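Local coordinates for uncharacterized protein (PDB 5HAL), which is of unknown function but, as a MoaF-like antiparallel beta-barrel of the calycin clan and a putative beta-lactamase, may bind a small molecule in its interior, at residues F23-D28 and A32-D37; Q64-A67 and Y71-A74; V84-F89 and R95-A100. One frame throughout, in Å; residues are numbered along the deposited sequence.

Interaction 1: residues F23-D28 and A32-D37; sequences FEVRYD and ALNAYD
Phe23 and Asn34 form a hydrogen-bonded pair of an antiparallel hairpin: Phe23 N donates to Asn34 O at 2.9 Å, and Asn34 N returns the bond to Phe23 O. Val25 and Ala32 repeat the pattern two residues further on, and between them Glu24 faces Leu33 as a non-hydrogen-bonded pair with 4.5 Å between the CA atoms. The strand directions differ by 148°, short of the 180° of a flat antiparallel pair, which records the twist of the sheet.

The Phe23 side chain can be traced outward. Phe23 CB lies 4.1 Å from Asn34 O. With CG anti to the carbonyl carbon (chi1 -57°), the ring is set so that Phe23 CD2 passes the same Asn34 O and meets Tyr36 CD2 at 3.9 Å. Phe23 CE2 touches Tyr36 CD2 at 4.1 Å. The two rings meet along their edges, and the side chains cross at about a right angle. The far part of the Phe23 ring joins Phe89 edge-to-face. On the same inner face Val25 CG2 rests on Ala32 CB at 3.9 Å, while Asn34 OD1 lies about equally far from both Val25 methyls.

The other face is more polar. Leu33 CD2 packs on Glu24 CB, and Glu24 OE1 takes a salt bridge from Arg26 NH2 at 3.0 Å, approached from above the carboxylate plane.

Backbone hydrogen bonds carry the sheet on past both edges of the hairpin: Glu24 and Arg26 pair with Arg113 and Ser111 of strand 105-114, closing the barrel, and Leu33 and Ala35 pair with Ala46 and Arg44 of strand 42-49.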
loop_
_atom_site.group_PDB
_atom_site.type_symbol
_atom_site.label_atom_id
_atom_site.label_comp_id
_atom_site.label_asym_id
_atom_site.label_seq_id
_atom_site.Cartn_x
_atom_site.Cartn_y
_atom_site.Cartn_z
ATOM N N PHE A 23 2.381 7.618 3.605
ATOM C CA PHE A 23 2.594 7.917 2.195
ATOM C C PHE A 23 1.254 8.051 1.498
ATOM O O PHE A 23 0.321 7.297 1.780
ATOM C CB PHE A 23 3.462 6.816 1.535
ATOM C CG PHE A 23 4.769 6.643 2.226
ATOM C CD1 PHE A 23 5.874 7.388 1.830
ATOM C CD2 PHE A 23 4.867 5.833 3.358
ATOM C CE1 PHE A 23 7.076 7.287 2.511
ATOM C CE2 PHE A 23 6.063 5.723 4.048
ATOM C CZ PHE A 23 7.175 6.451 3.623
ATOM N N GLU A 24 1.155 9.022 0.596
ATOM C CA GLU A 24 -0.004 9.134 -0.275
ATOM C C GLU A 24 0.292 8.478 -1.619
ATOM O O GLU A 24 1.297 8.795 -2.266
ATOM C CB GLU A 24 -0.398 10.592 -0.484
ATOM C CG GLU A 24 -1.623 10.728 -1.356
ATOM C CD GLU A 24 -2.086 12.168 -1.476
ATOM O OE1 GLU A 24 -1.430 12.947 -2.203
ATOM O OE2 GLU A 24 -3.099 12.518 -0.831
ATOM N N VAL A 25 -0.586 7.571 -2.040
ATOM C CA VAL A 25 -0.486 6.929 -3.343
ATOM C C VAL A 25 -1.639 7.427 -4.203
ATOM O O VAL A 25 -2.786 7.470 -3.747
ATOM C CB VAL A 25 -0.478 5.392 -3.224
ATOM C CG1 VAL A 25 0.883 4.918 -2.713
ATOM C CG2 VAL A 25 -1.597 4.879 -2.293
ATOM N N ARG A 26 -1.333 7.824 -5.436
ATOM C CA ARG A 26 -2.332 8.351 -6.359
ATOM C C ARG A 26 -2.303 7.537 -7.645
ATOM O O ARG A 26 -1.265 7.450 -8.307
ATOM C CB ARG A 26 -2.089 9.837 -6.657
ATOM C CG ARG A 26 -1.869 10.712 -5.422
ATOM C CD ARG A 26 -1.908 12.208 -5.771
ATOM N NE ARG A 26 -3.277 12.637 -6.060
ATOM C CZ ARG A 26 -4.022 13.390 -5.254
ATOM N NH1 ARG A 26 -5.264 13.699 -5.604
ATOM N NH2 ARG A 26 -3.527 13.843 -4.106
ATOM N N TYR A 27 -3.442 6.950 -7.998
ATOM C CA TYR A 27 -3.597 6.173 -9.215
ATOM C C TYR A 27 -4.801 6.706 -9.976
ATOM O O TYR A 27 -5.586 7.503 -9.458
ATOM C CB TYR A 27 -3.793 4.678 -8.922
ATOM C CG TYR A 27 -2.956 4.099 -7.800
ATOM C CD1 TYR A 27 -1.679 3.597 -8.037
ATOM C CD2 TYR A 27 -3.453 4.022 -6.511
ATOM C CE1 TYR A 27 -0.922 3.048 -7.009
ATOM C CE2 TYR A 27 -2.703 3.482 -5.485
ATOM C CZ TYR A 27 -1.437 2.996 -5.742
ATOM O OH TYR A 27 -0.695 2.468 -4.716
ATOM N N ASP A 28 -4.955 6.268 -11.216
ATOM C CA ASP A 28 -6.169 6.611 -11.939
ATOM C C ASP A 28 -7.386 6.102 -11.168
ATOM O O ASP A 28 -7.544 4.896 -10.953
ATOM C CB ASP A 28 -6.126 6.025 -13.345
ATOM C CG ASP A 28 -7.269 6.503 -14.201
ATOM O OD1 ASP A 28 -7.750 7.635 -13.981
ATOM O OD2 ASP A 28 -7.695 5.746 -15.093
ATOM N N ALA A 32 -5.072 7.111 -1.953
ATOM C CA ALA A 32 -5.102 6.514 -0.629
ATOM C C ALA A 32 -3.882 6.955 0.162
ATOM O O ALA A 32 -2.865 7.378 -0.395
ATOM C CB ALA A 32 -5.158 4.985 -0.698
ATOM N N LEU A 33 -4.009 6.855 1.478
ATOM C CA LEU A 33 -2.902 7.029 2.403
ATOM C C LEU A 33 -2.525 5.652 2.932
ATOM O O LEU A 33 -3.410 4.875 3.303
ATOM C CB LEU A 33 -3.294 7.969 3.552
ATOM C CG LEU A 33 -3.640 9.419 3.220
ATOM C CD1 LEU A 33 -4.266 10.141 4.430
ATOM C CD2 LEU A 33 -2.382 10.153 2.809
ATOM N N ASN A 34 -1.222 5.329 2.930
ATOM C CA ASN A 34 -0.718 4.109 3.566
ATOM C C ASN A 34 0.152 4.551 4.747
ATOM O O ASN A 34 1.215 5.150 4.546
ATOM C CB ASN A 34 0.097 3.225 2.604
ATOM C CG ASN A 34 -0.669 2.794 1.333
ATOM O OD1 ASN A 34 -0.041 2.429 0.335
ATOM N ND2 ASN A 34 -1.996 2.830 1.366
ATOM N N ALA A 35 -0.291 4.248 5.974
ATOM C CA ALA A 35 0.363 4.721 7.192
ATOM C C ALA A 35 0.990 3.530 7.897
ATOM O O ALA A 35 0.280 2.711 8.488
ATOM C CB ALA A 35 -0.622 5.426 8.124
ATOM N N TYR A 36 2.311 3.451 7.863
ATOM C CA TYR A 36 3.029 2.320 8.434
ATOM C C TYR A 36 3.298 2.569 9.910
ATOM O O TYR A 36 4.013 3.512 10.272
ATOM C CB TYR A 36 4.320 2.065 7.658
ATOM C CG TYR A 36 3.974 1.595 6.267
ATOM C CD1 TYR A 36 3.679 0.256 6.026
ATOM C CD2 TYR A 36 3.859 2.499 5.210
ATOM C CE1 TYR A 36 3.323 -0.179 4.760
ATOM C CE2 TYR A 36 3.507 2.073 3.930
ATOM C CZ TYR A 36 3.240 0.727 3.718
ATOM O OH TYR A 36 2.881 0.280 2.470
ATOM N N ASP A 37 2.727 1.707 10.750
ATOM C CA ASP A 37 2.980 1.699 12.185
ATOM C C ASP A 37 4.474 1.578 12.477
ATOM O O ASP A 37 5.227 0.952 11.724
ATOM C CB ASP A 37 2.229 0.524 12.825
ATOM C CG ASP A 37 2.103 0.661 14.334
ATOM O OD1 ASP A 37 3.092 0.401 15.044
ATOM O OD2 ASP A 37 1.016 1.049 14.813
#

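Interaction 2: residues Q64-A67 and Y71-A74; sequences QPVA and YAIA
Gln64 and Ala72 make the two backbone hydrogen bonds of this short hairpin end, and the close packing gathers round them. Ala72 N donates to Gln64 O at 2.8 Å, and Gln64 N donates to Ala72 O at 3.0 Å, the latter bond more bent (144° at the hydrogen). Gln64 O also receives the CA-H of Tyr71, with 3.3 Å from Tyr71 CA, so two donors from strand 70-76 converge on one carbonyl.

The next pair, Pro65 with Tyr71, is non-hydrogen-bonded and is filled by side chains. Tyr71 CG lies anti to the carbonyl carbon (chi1 -55°), which swings the ring across to Pro65: Tyr71 CD2 comes within 3.6 Å of Pro65 CA, and Tyr71 CE2 reaches Pro65 CB at 4.0 Å. The ring meets the proline obliquely.

On the face that carries Gln64 and Ala72 the contact opens toward solvent: Val66 CG1 still touches Ala72 CB at 3.9 Å, but Gln64 turns the end of its side chain away from strand 70-76 and is exposed. From Val66 on the pairing is irregular: Val66 and Ala67 both face Thr70, which is a classic beta bulge, and the backbone of Val66 (psi -15°) departs from an extended strand there. All three of Gln64, Pro65 and Val66 are exposed, so this is a surface contact at one end of the barrel wall.

The Tyr71 ring also meets Phe18 of the N-terminal loop edge-to-face, and Gln64 touches Arg14 of the same region. Strand 70-76 in turn bonds through its backbone to strand 82-88, with Tyr71 paired to Asp87 and Ile73 to His85, while Ile73 packs on Tyr61 of strand 56-67.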
loop_
_atom_site.group_PDB
_atom_site.type_symbol
_atom_site.label_atom_id
_atom_site.label_comp_id
_atom_site.label_asym_id
_atom_site.label_seq_id
_atom_site.Cartn_x
_atom_site.Cartn_y
_atom_site.Cartn_z
ATOM N N GLN A 64 9.512 -7.074 1.353
ATOM C CA GLN A 64 10.806 -7.603 0.920
ATOM C C GLN A 64 11.433 -6.601 -0.035
ATOM O O GLN A 64 10.741 -6.071 -0.917
ATOM C CB GLN A 64 10.685 -8.955 0.190
ATOM C CG GLN A 64 9.797 -9.979 0.870
ATOM C CD GLN A 64 10.412 -10.516 2.153
ATOM O OE1 GLN A 64 11.624 -10.413 2.363
ATOM N NE2 GLN A 64 9.577 -11.086 3.023
ATOM N N PRO A 65 12.736 -6.352 0.080
ATOM C CA PRO A 65 13.399 -5.520 -0.925
ATOM C C PRO A 65 13.424 -6.237 -2.264
ATOM O O PRO A 65 13.601 -7.455 -2.332
ATOM C CB PRO A 65 14.816 -5.332 -0.357
ATOM C CG PRO A 65 15.026 -6.509 0.525
ATOM C CD PRO A 65 13.672 -6.825 1.116
ATOM N N VAL A 66 13.199 -5.478 -3.332
ATOM C CA VAL A 66 13.385 -5.989 -4.686
ATOM C C VAL A 66 14.444 -5.218 -5.452
ATOM O O VAL A 66 14.911 -5.705 -6.492
ATOM C CB VAL A 66 12.060 -6.008 -5.478
ATOM C CG1 VAL A 66 11.000 -6.803 -4.720
ATOM C CG2 VAL A 66 11.572 -4.612 -5.716
ATOM N N ALA A 67 14.840 -4.050 -4.967
ATOM C CA ALA A 67 15.913 -3.240 -5.525
ATOM C C ALA A 67 16.130 -2.102 -4.545
ATOM O O ALA A 67 15.434 -2.002 -3.531
ATOM C CB ALA A 67 15.583 -2.722 -6.923
ATOM N N TYR A 71 10.372 -1.919 -2.639
ATOM C CA TYR A 71 9.917 -3.030 -1.813
ATOM C C TYR A 71 8.628 -3.626 -2.360
ATOM O O TYR A 71 7.743 -2.902 -2.826
ATOM C CB TYR A 71 9.699 -2.569 -0.343
ATOM C CG TYR A 71 10.936 -1.919 0.209
ATOM C CD1 TYR A 71 11.128 -0.550 0.107
ATOM C CD2 TYR A 71 11.949 -2.685 0.771
ATOM C CE1 TYR A 71 12.299 0.043 0.571
ATOM C CE2 TYR A 71 13.113 -2.104 1.244
ATOM C CZ TYR A 71 13.279 -0.742 1.136
ATOM O OH TYR A 71 14.427 -0.160 1.601
ATOM N N ALA A 72 8.527 -4.953 -2.286
ATOM C CA ALA A 72 7.262 -5.660 -2.470
ATOM C C ALA A 72 6.526 -5.715 -1.126
ATOM O O ALA A 72 6.993 -6.341 -0.166
ATOM C CB ALA A 72 7.512 -7.059 -3.029
ATOM N N ILE A 73 5.380 -5.051 -1.057
ATOM C CA ILE A 73 4.568 -4.950 0.153
ATOM C C ILE A 73 3.230 -5.619 -0.144
ATOM O O ILE A 73 2.567 -5.267 -1.129
ATOM C CB ILE A 73 4.392 -3.479 0.565
ATOM C CG1 ILE A 73 5.773 -2.809 0.667
ATOM C CG2 ILE A 73 3.601 -3.346 1.878
ATOM C CD1 ILE A 73 5.724 -1.310 0.902
ATOM N N ALA A 74 2.842 -6.597 0.679
ATOM C CA ALA A 74 1.646 -7.391 0.391
ATOM C C ALA A 74 0.830 -7.614 1.652
ATOM O O ALA A 74 1.365 -7.709 2.754
ATOM C CB ALA A 74 1.980 -8.767 -0.234
#

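Interaction 3: residues V84-F89 and R95-A100; sequences VHIDDF and RTFFTA. With EDO (1,2-ethanediol), chain B.
Thr96 has OG1 between its backbone N and carbonyl carbon (chi1 67°), which places CG2 beside His85, whose own CG lies anti to its carbonyl carbon (chi1 -82°). As the two residues are opposite each other on one face of the sheet, these torsions let the side chains run side by side in the same direction. Thr96 CG2 sits over one face of the imidazole as a CH-pi contact, 3.6 Å from the ring centroid and 24° off the normal, shifted toward His85 CD2, which it approaches to 3.3 Å.

Both ring nitrogens are engaged at the edge. His85 ND1 donates in the ring plane to the syn side of Asp87 OD2 at 2.7 Å, and Asp87 OD1 is bonded in turn to Ser94 OG, so the carboxylate that fixes the ring's rotation is itself held. His85 NE2 shares a hydrogen bond of 2.8 Å with O1 of a 1,2-ethanediol, probably from the crystallisation liquor.

The strands form an antiparallel beta hairpin in the wall of the calycin-type barrel, with His85 and Thr96 facing the interior as a non-hydrogen-bonded pair. Hydrogen-bonded pairs flank it: Val84 N binds Phe97 O at 2.8 Å, and Ile86 N binds Arg95 O at 2.7 Å, each pair having a return bond.

On the outer face, Ile86 CD1 meets the edge of the Phe97 ring at CE2, 4.0 Å away. Inside, the diol stretches from His85 to Phe98, where its O2 lies 3.7 Å above the centre of the ring. Tyr27 of strand 22-27 touches both His85 and Thr96 within the barrel interior.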
loop_
_atom_site.group_PDB
_atom_site.type_symbol
_atom_site.label_atom_id
_atom_site.label_comp_id
_atom_site.label_asym_id
_atom_site.label_seq_id
_atom_site.Cartn_x
_atom_site.Cartn_y
_atom_site.Cartn_z
ATOM N N VAL A 84 -0.909 -6.448 -3.641
ATOM C CA VAL A 84 0.540 -6.441 -3.785
ATOM C C VAL A 84 0.942 -5.069 -4.303
ATOM O O VAL A 84 0.481 -4.647 -5.374
ATOM C CB VAL A 84 1.032 -7.536 -4.743
ATOM C CG1 VAL A 84 2.536 -7.409 -4.957
ATOM C CG2 VAL A 84 0.685 -8.916 -4.213
ATOM N N HIS A 85 1.798 -4.380 -3.548
ATOM C CA HIS A 85 2.459 -3.150 -3.971
ATOM C C HIS A 85 3.899 -3.434 -4.365
ATOM O O HIS A 85 4.597 -4.182 -3.678
ATOM C CB HIS A 85 2.516 -2.117 -2.845
ATOM C CG HIS A 85 1.276 -1.310 -2.665
ATOM N ND1 HIS A 85 1.308 -0.016 -2.184
ATOM C CD2 HIS A 85 -0.031 -1.618 -2.849
ATOM C CE1 HIS A 85 0.071 0.445 -2.105
ATOM N NE2 HIS A 85 -0.758 -0.507 -2.505
ATOM N N ILE A 86 4.368 -2.775 -5.424
ATOM C CA ILE A 86 5.797 -2.595 -5.656
ATOM C C ILE A 86 6.036 -1.101 -5.548
ATOM O O ILE A 86 5.726 -0.341 -6.472
ATOM C CB ILE A 86 6.261 -3.149 -7.004
ATOM C CG1 ILE A 86 5.879 -4.624 -7.085
ATOM C CG2 ILE A 86 7.769 -2.983 -7.151
ATOM C CD1 ILE A 86 5.911 -5.158 -8.449
ATOM N N ASP A 87 6.551 -0.675 -4.405
ATOM C CA ASP A 87 6.639 0.733 -4.056
ATOM C C ASP A 87 8.105 1.139 -4.028
ATOM O O ASP A 87 8.895 0.584 -3.259
ATOM C CB ASP A 87 5.959 0.999 -2.712
ATOM C CG ASP A 87 4.443 0.940 -2.812
ATOM O OD1 ASP A 87 3.943 0.835 -3.948
ATOM O OD2 ASP A 87 3.749 1.009 -1.772
ATOM N N ASP A 88 8.457 2.098 -4.880
ATOM C CA ASP A 88 9.815 2.613 -5.009
ATOM C C ASP A 88 9.832 3.974 -4.326
ATOM O O ASP A 88 9.274 4.944 -4.853
ATOM C CB ASP A 88 10.189 2.692 -6.490
ATOM C CG ASP A 88 11.582 3.271 -6.747
ATOM O OD1 ASP A 88 12.167 3.945 -5.878
ATOM O OD2 ASP A 88 12.081 3.058 -7.868
ATOM N N PHE A 89 10.459 4.041 -3.144
ATOM C CA PHE A 89 10.416 5.243 -2.326
ATOM C C PHE A 89 11.417 6.301 -2.759
ATOM O O PHE A 89 11.349 7.427 -2.256
ATOM C CB PHE A 89 10.641 4.885 -0.853
ATOM C CG PHE A 89 9.518 4.085 -0.264
ATOM C CD1 PHE A 89 8.533 4.703 0.483
ATOM C CD2 PHE A 89 9.418 2.723 -0.506
ATOM C CE1 PHE A 89 7.483 3.973 1.010
ATOM C CE2 PHE A 89 8.379 1.987 0.019
ATOM C CZ PHE A 89 7.401 2.619 0.777
ATOM N N ARG A 95 3.326 0.611 -7.948
ATOM C CA ARG A 95 2.652 -0.283 -8.880
ATOM C C ARG A 95 1.906 -1.340 -8.079
ATOM O O ARG A 95 2.503 -2.023 -7.238
ATOM C CB ARG A 95 3.652 -0.926 -9.838
ATOM C CG ARG A 95 2.988 -1.793 -10.880
ATOM C CD ARG A 95 3.994 -2.346 -11.887
ATOM N NE ARG A 95 4.722 -1.302 -12.606
ATOM C CZ ARG A 95 4.209 -0.592 -13.603
ATOM N NH1 ARG A 95 2.956 -0.805 -13.986
ATOM N NH2 ARG A 95 4.944 0.331 -14.208
ATOM N N THR A 96 0.603 -1.473 -8.327
ATOM C CA THR A 96 -0.242 -2.295 -7.474
ATOM C C THR A 96 -1.024 -3.319 -8.280
ATOM O O THR A 96 -1.454 -3.071 -9.410
ATOM C CB THR A 96 -1.235 -1.448 -6.646
ATOM O OG1 THR A 96 -2.190 -0.834 -7.515
ATOM C CG2 THR A 96 -0.503 -0.370 -5.903
ATOM N N PHE A 97 -1.213 -4.469 -7.651
ATOM C CA PHE A 97 -2.025 -5.564 -8.149
ATOM C C PHE A 97 -3.003 -5.904 -7.042
ATOM O O PHE A 97 -2.590 -6.172 -5.911
ATOM C CB PHE A 97 -1.148 -6.771 -8.495
ATOM C CG PHE A 97 -0.016 -6.438 -9.439
ATOM C CD1 PHE A 97 -0.172 -6.604 -10.804
ATOM C CD2 PHE A 97 1.194 -5.944 -8.958
ATOM C CE1 PHE A 97 0.874 -6.286 -11.700
ATOM C CE2 PHE A 97 2.235 -5.624 -9.838
ATOM C CZ PHE A 97 2.067 -5.806 -11.217
ATOM N N PHE A 98 -4.291 -5.886 -7.357
ATOM C CA PHE A 98 -5.337 -5.961 -6.345
ATOM C C PHE A 98 -6.359 -6.986 -6.824
ATOM O O PHE A 98 -6.899 -6.862 -7.928
ATOM C CB PHE A 98 -5.943 -4.557 -6.114
ATOM C CG PHE A 98 -7.282 -4.544 -5.426
ATOM C CD1 PHE A 98 -8.383 -3.961 -6.044
ATOM C CD2 PHE A 98 -7.439 -5.067 -4.142
ATOM C CE1 PHE A 98 -9.636 -3.926 -5.400
ATOM C CE2 PHE A 98 -8.685 -5.036 -3.493
ATOM C CZ PHE A 98 -9.783 -4.472 -4.122
ATOM N N THR A 99 -6.560 -8.034 -6.034
ATOM C CA THR A 99 -7.575 -9.044 -6.319
ATOM C C THR A 99 -8.694 -8.819 -5.313
ATOM O O THR A 99 -8.508 -9.057 -4.114
ATOM C CB THR A 99 -7.018 -10.466 -6.213
ATOM O OG1 THR A 99 -5.870 -10.617 -7.063
ATOM C CG2 THR A 99 -8.086 -11.481 -6.626
ATOM N N ALA A 100 -9.839 -8.336 -5.791
ATOM C CA ALA A 100 -10.980 -8.123 -4.910
ATOM C C ALA A 100 -11.535 -9.457 -4.424
ATOM O O ALA A 100 -11.266 -10.518 -4.999
ATOM C CB ALA A 100 -12.079 -7.336 -5.622
HETATM C C1 EDO B . -4.577 -1.022 -3.374
HETATM O O1 EDO B . -3.531 -0.108 -3.001
HETATM C C2 EDO B . -5.837 -0.734 -2.565
HETATM O O2 EDO B . -6.959 -1.462 -3.077
#

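In the fold
All three interactions are hairpins of one closed antiparallel barrel, but their burial differs. Interaction 1 is buried, interaction 3 partly so, and interaction 2 lies at the surface. Interactions 2 and 3 hold neighbouring strands, 70-76 and 82-88, and Tyr71 CD1 also packs on Phe89 CE2 at 3.7 Å. Interaction 1 meets the other two through the interior: Asn34 OD1 lies 3.1 Å from His85 CE1, and Tyr36 OH lies 3.6 Å from Ile73 CD1. The chemistry follows position. Interaction 3 brings a polar histidine-carboxylate pair to a diol-occupied pocket, interaction 1 lines the same interior largely with aromatic and aliphatic groups, and interaction 2 relies on backbone bonds and a tyrosine-proline contact.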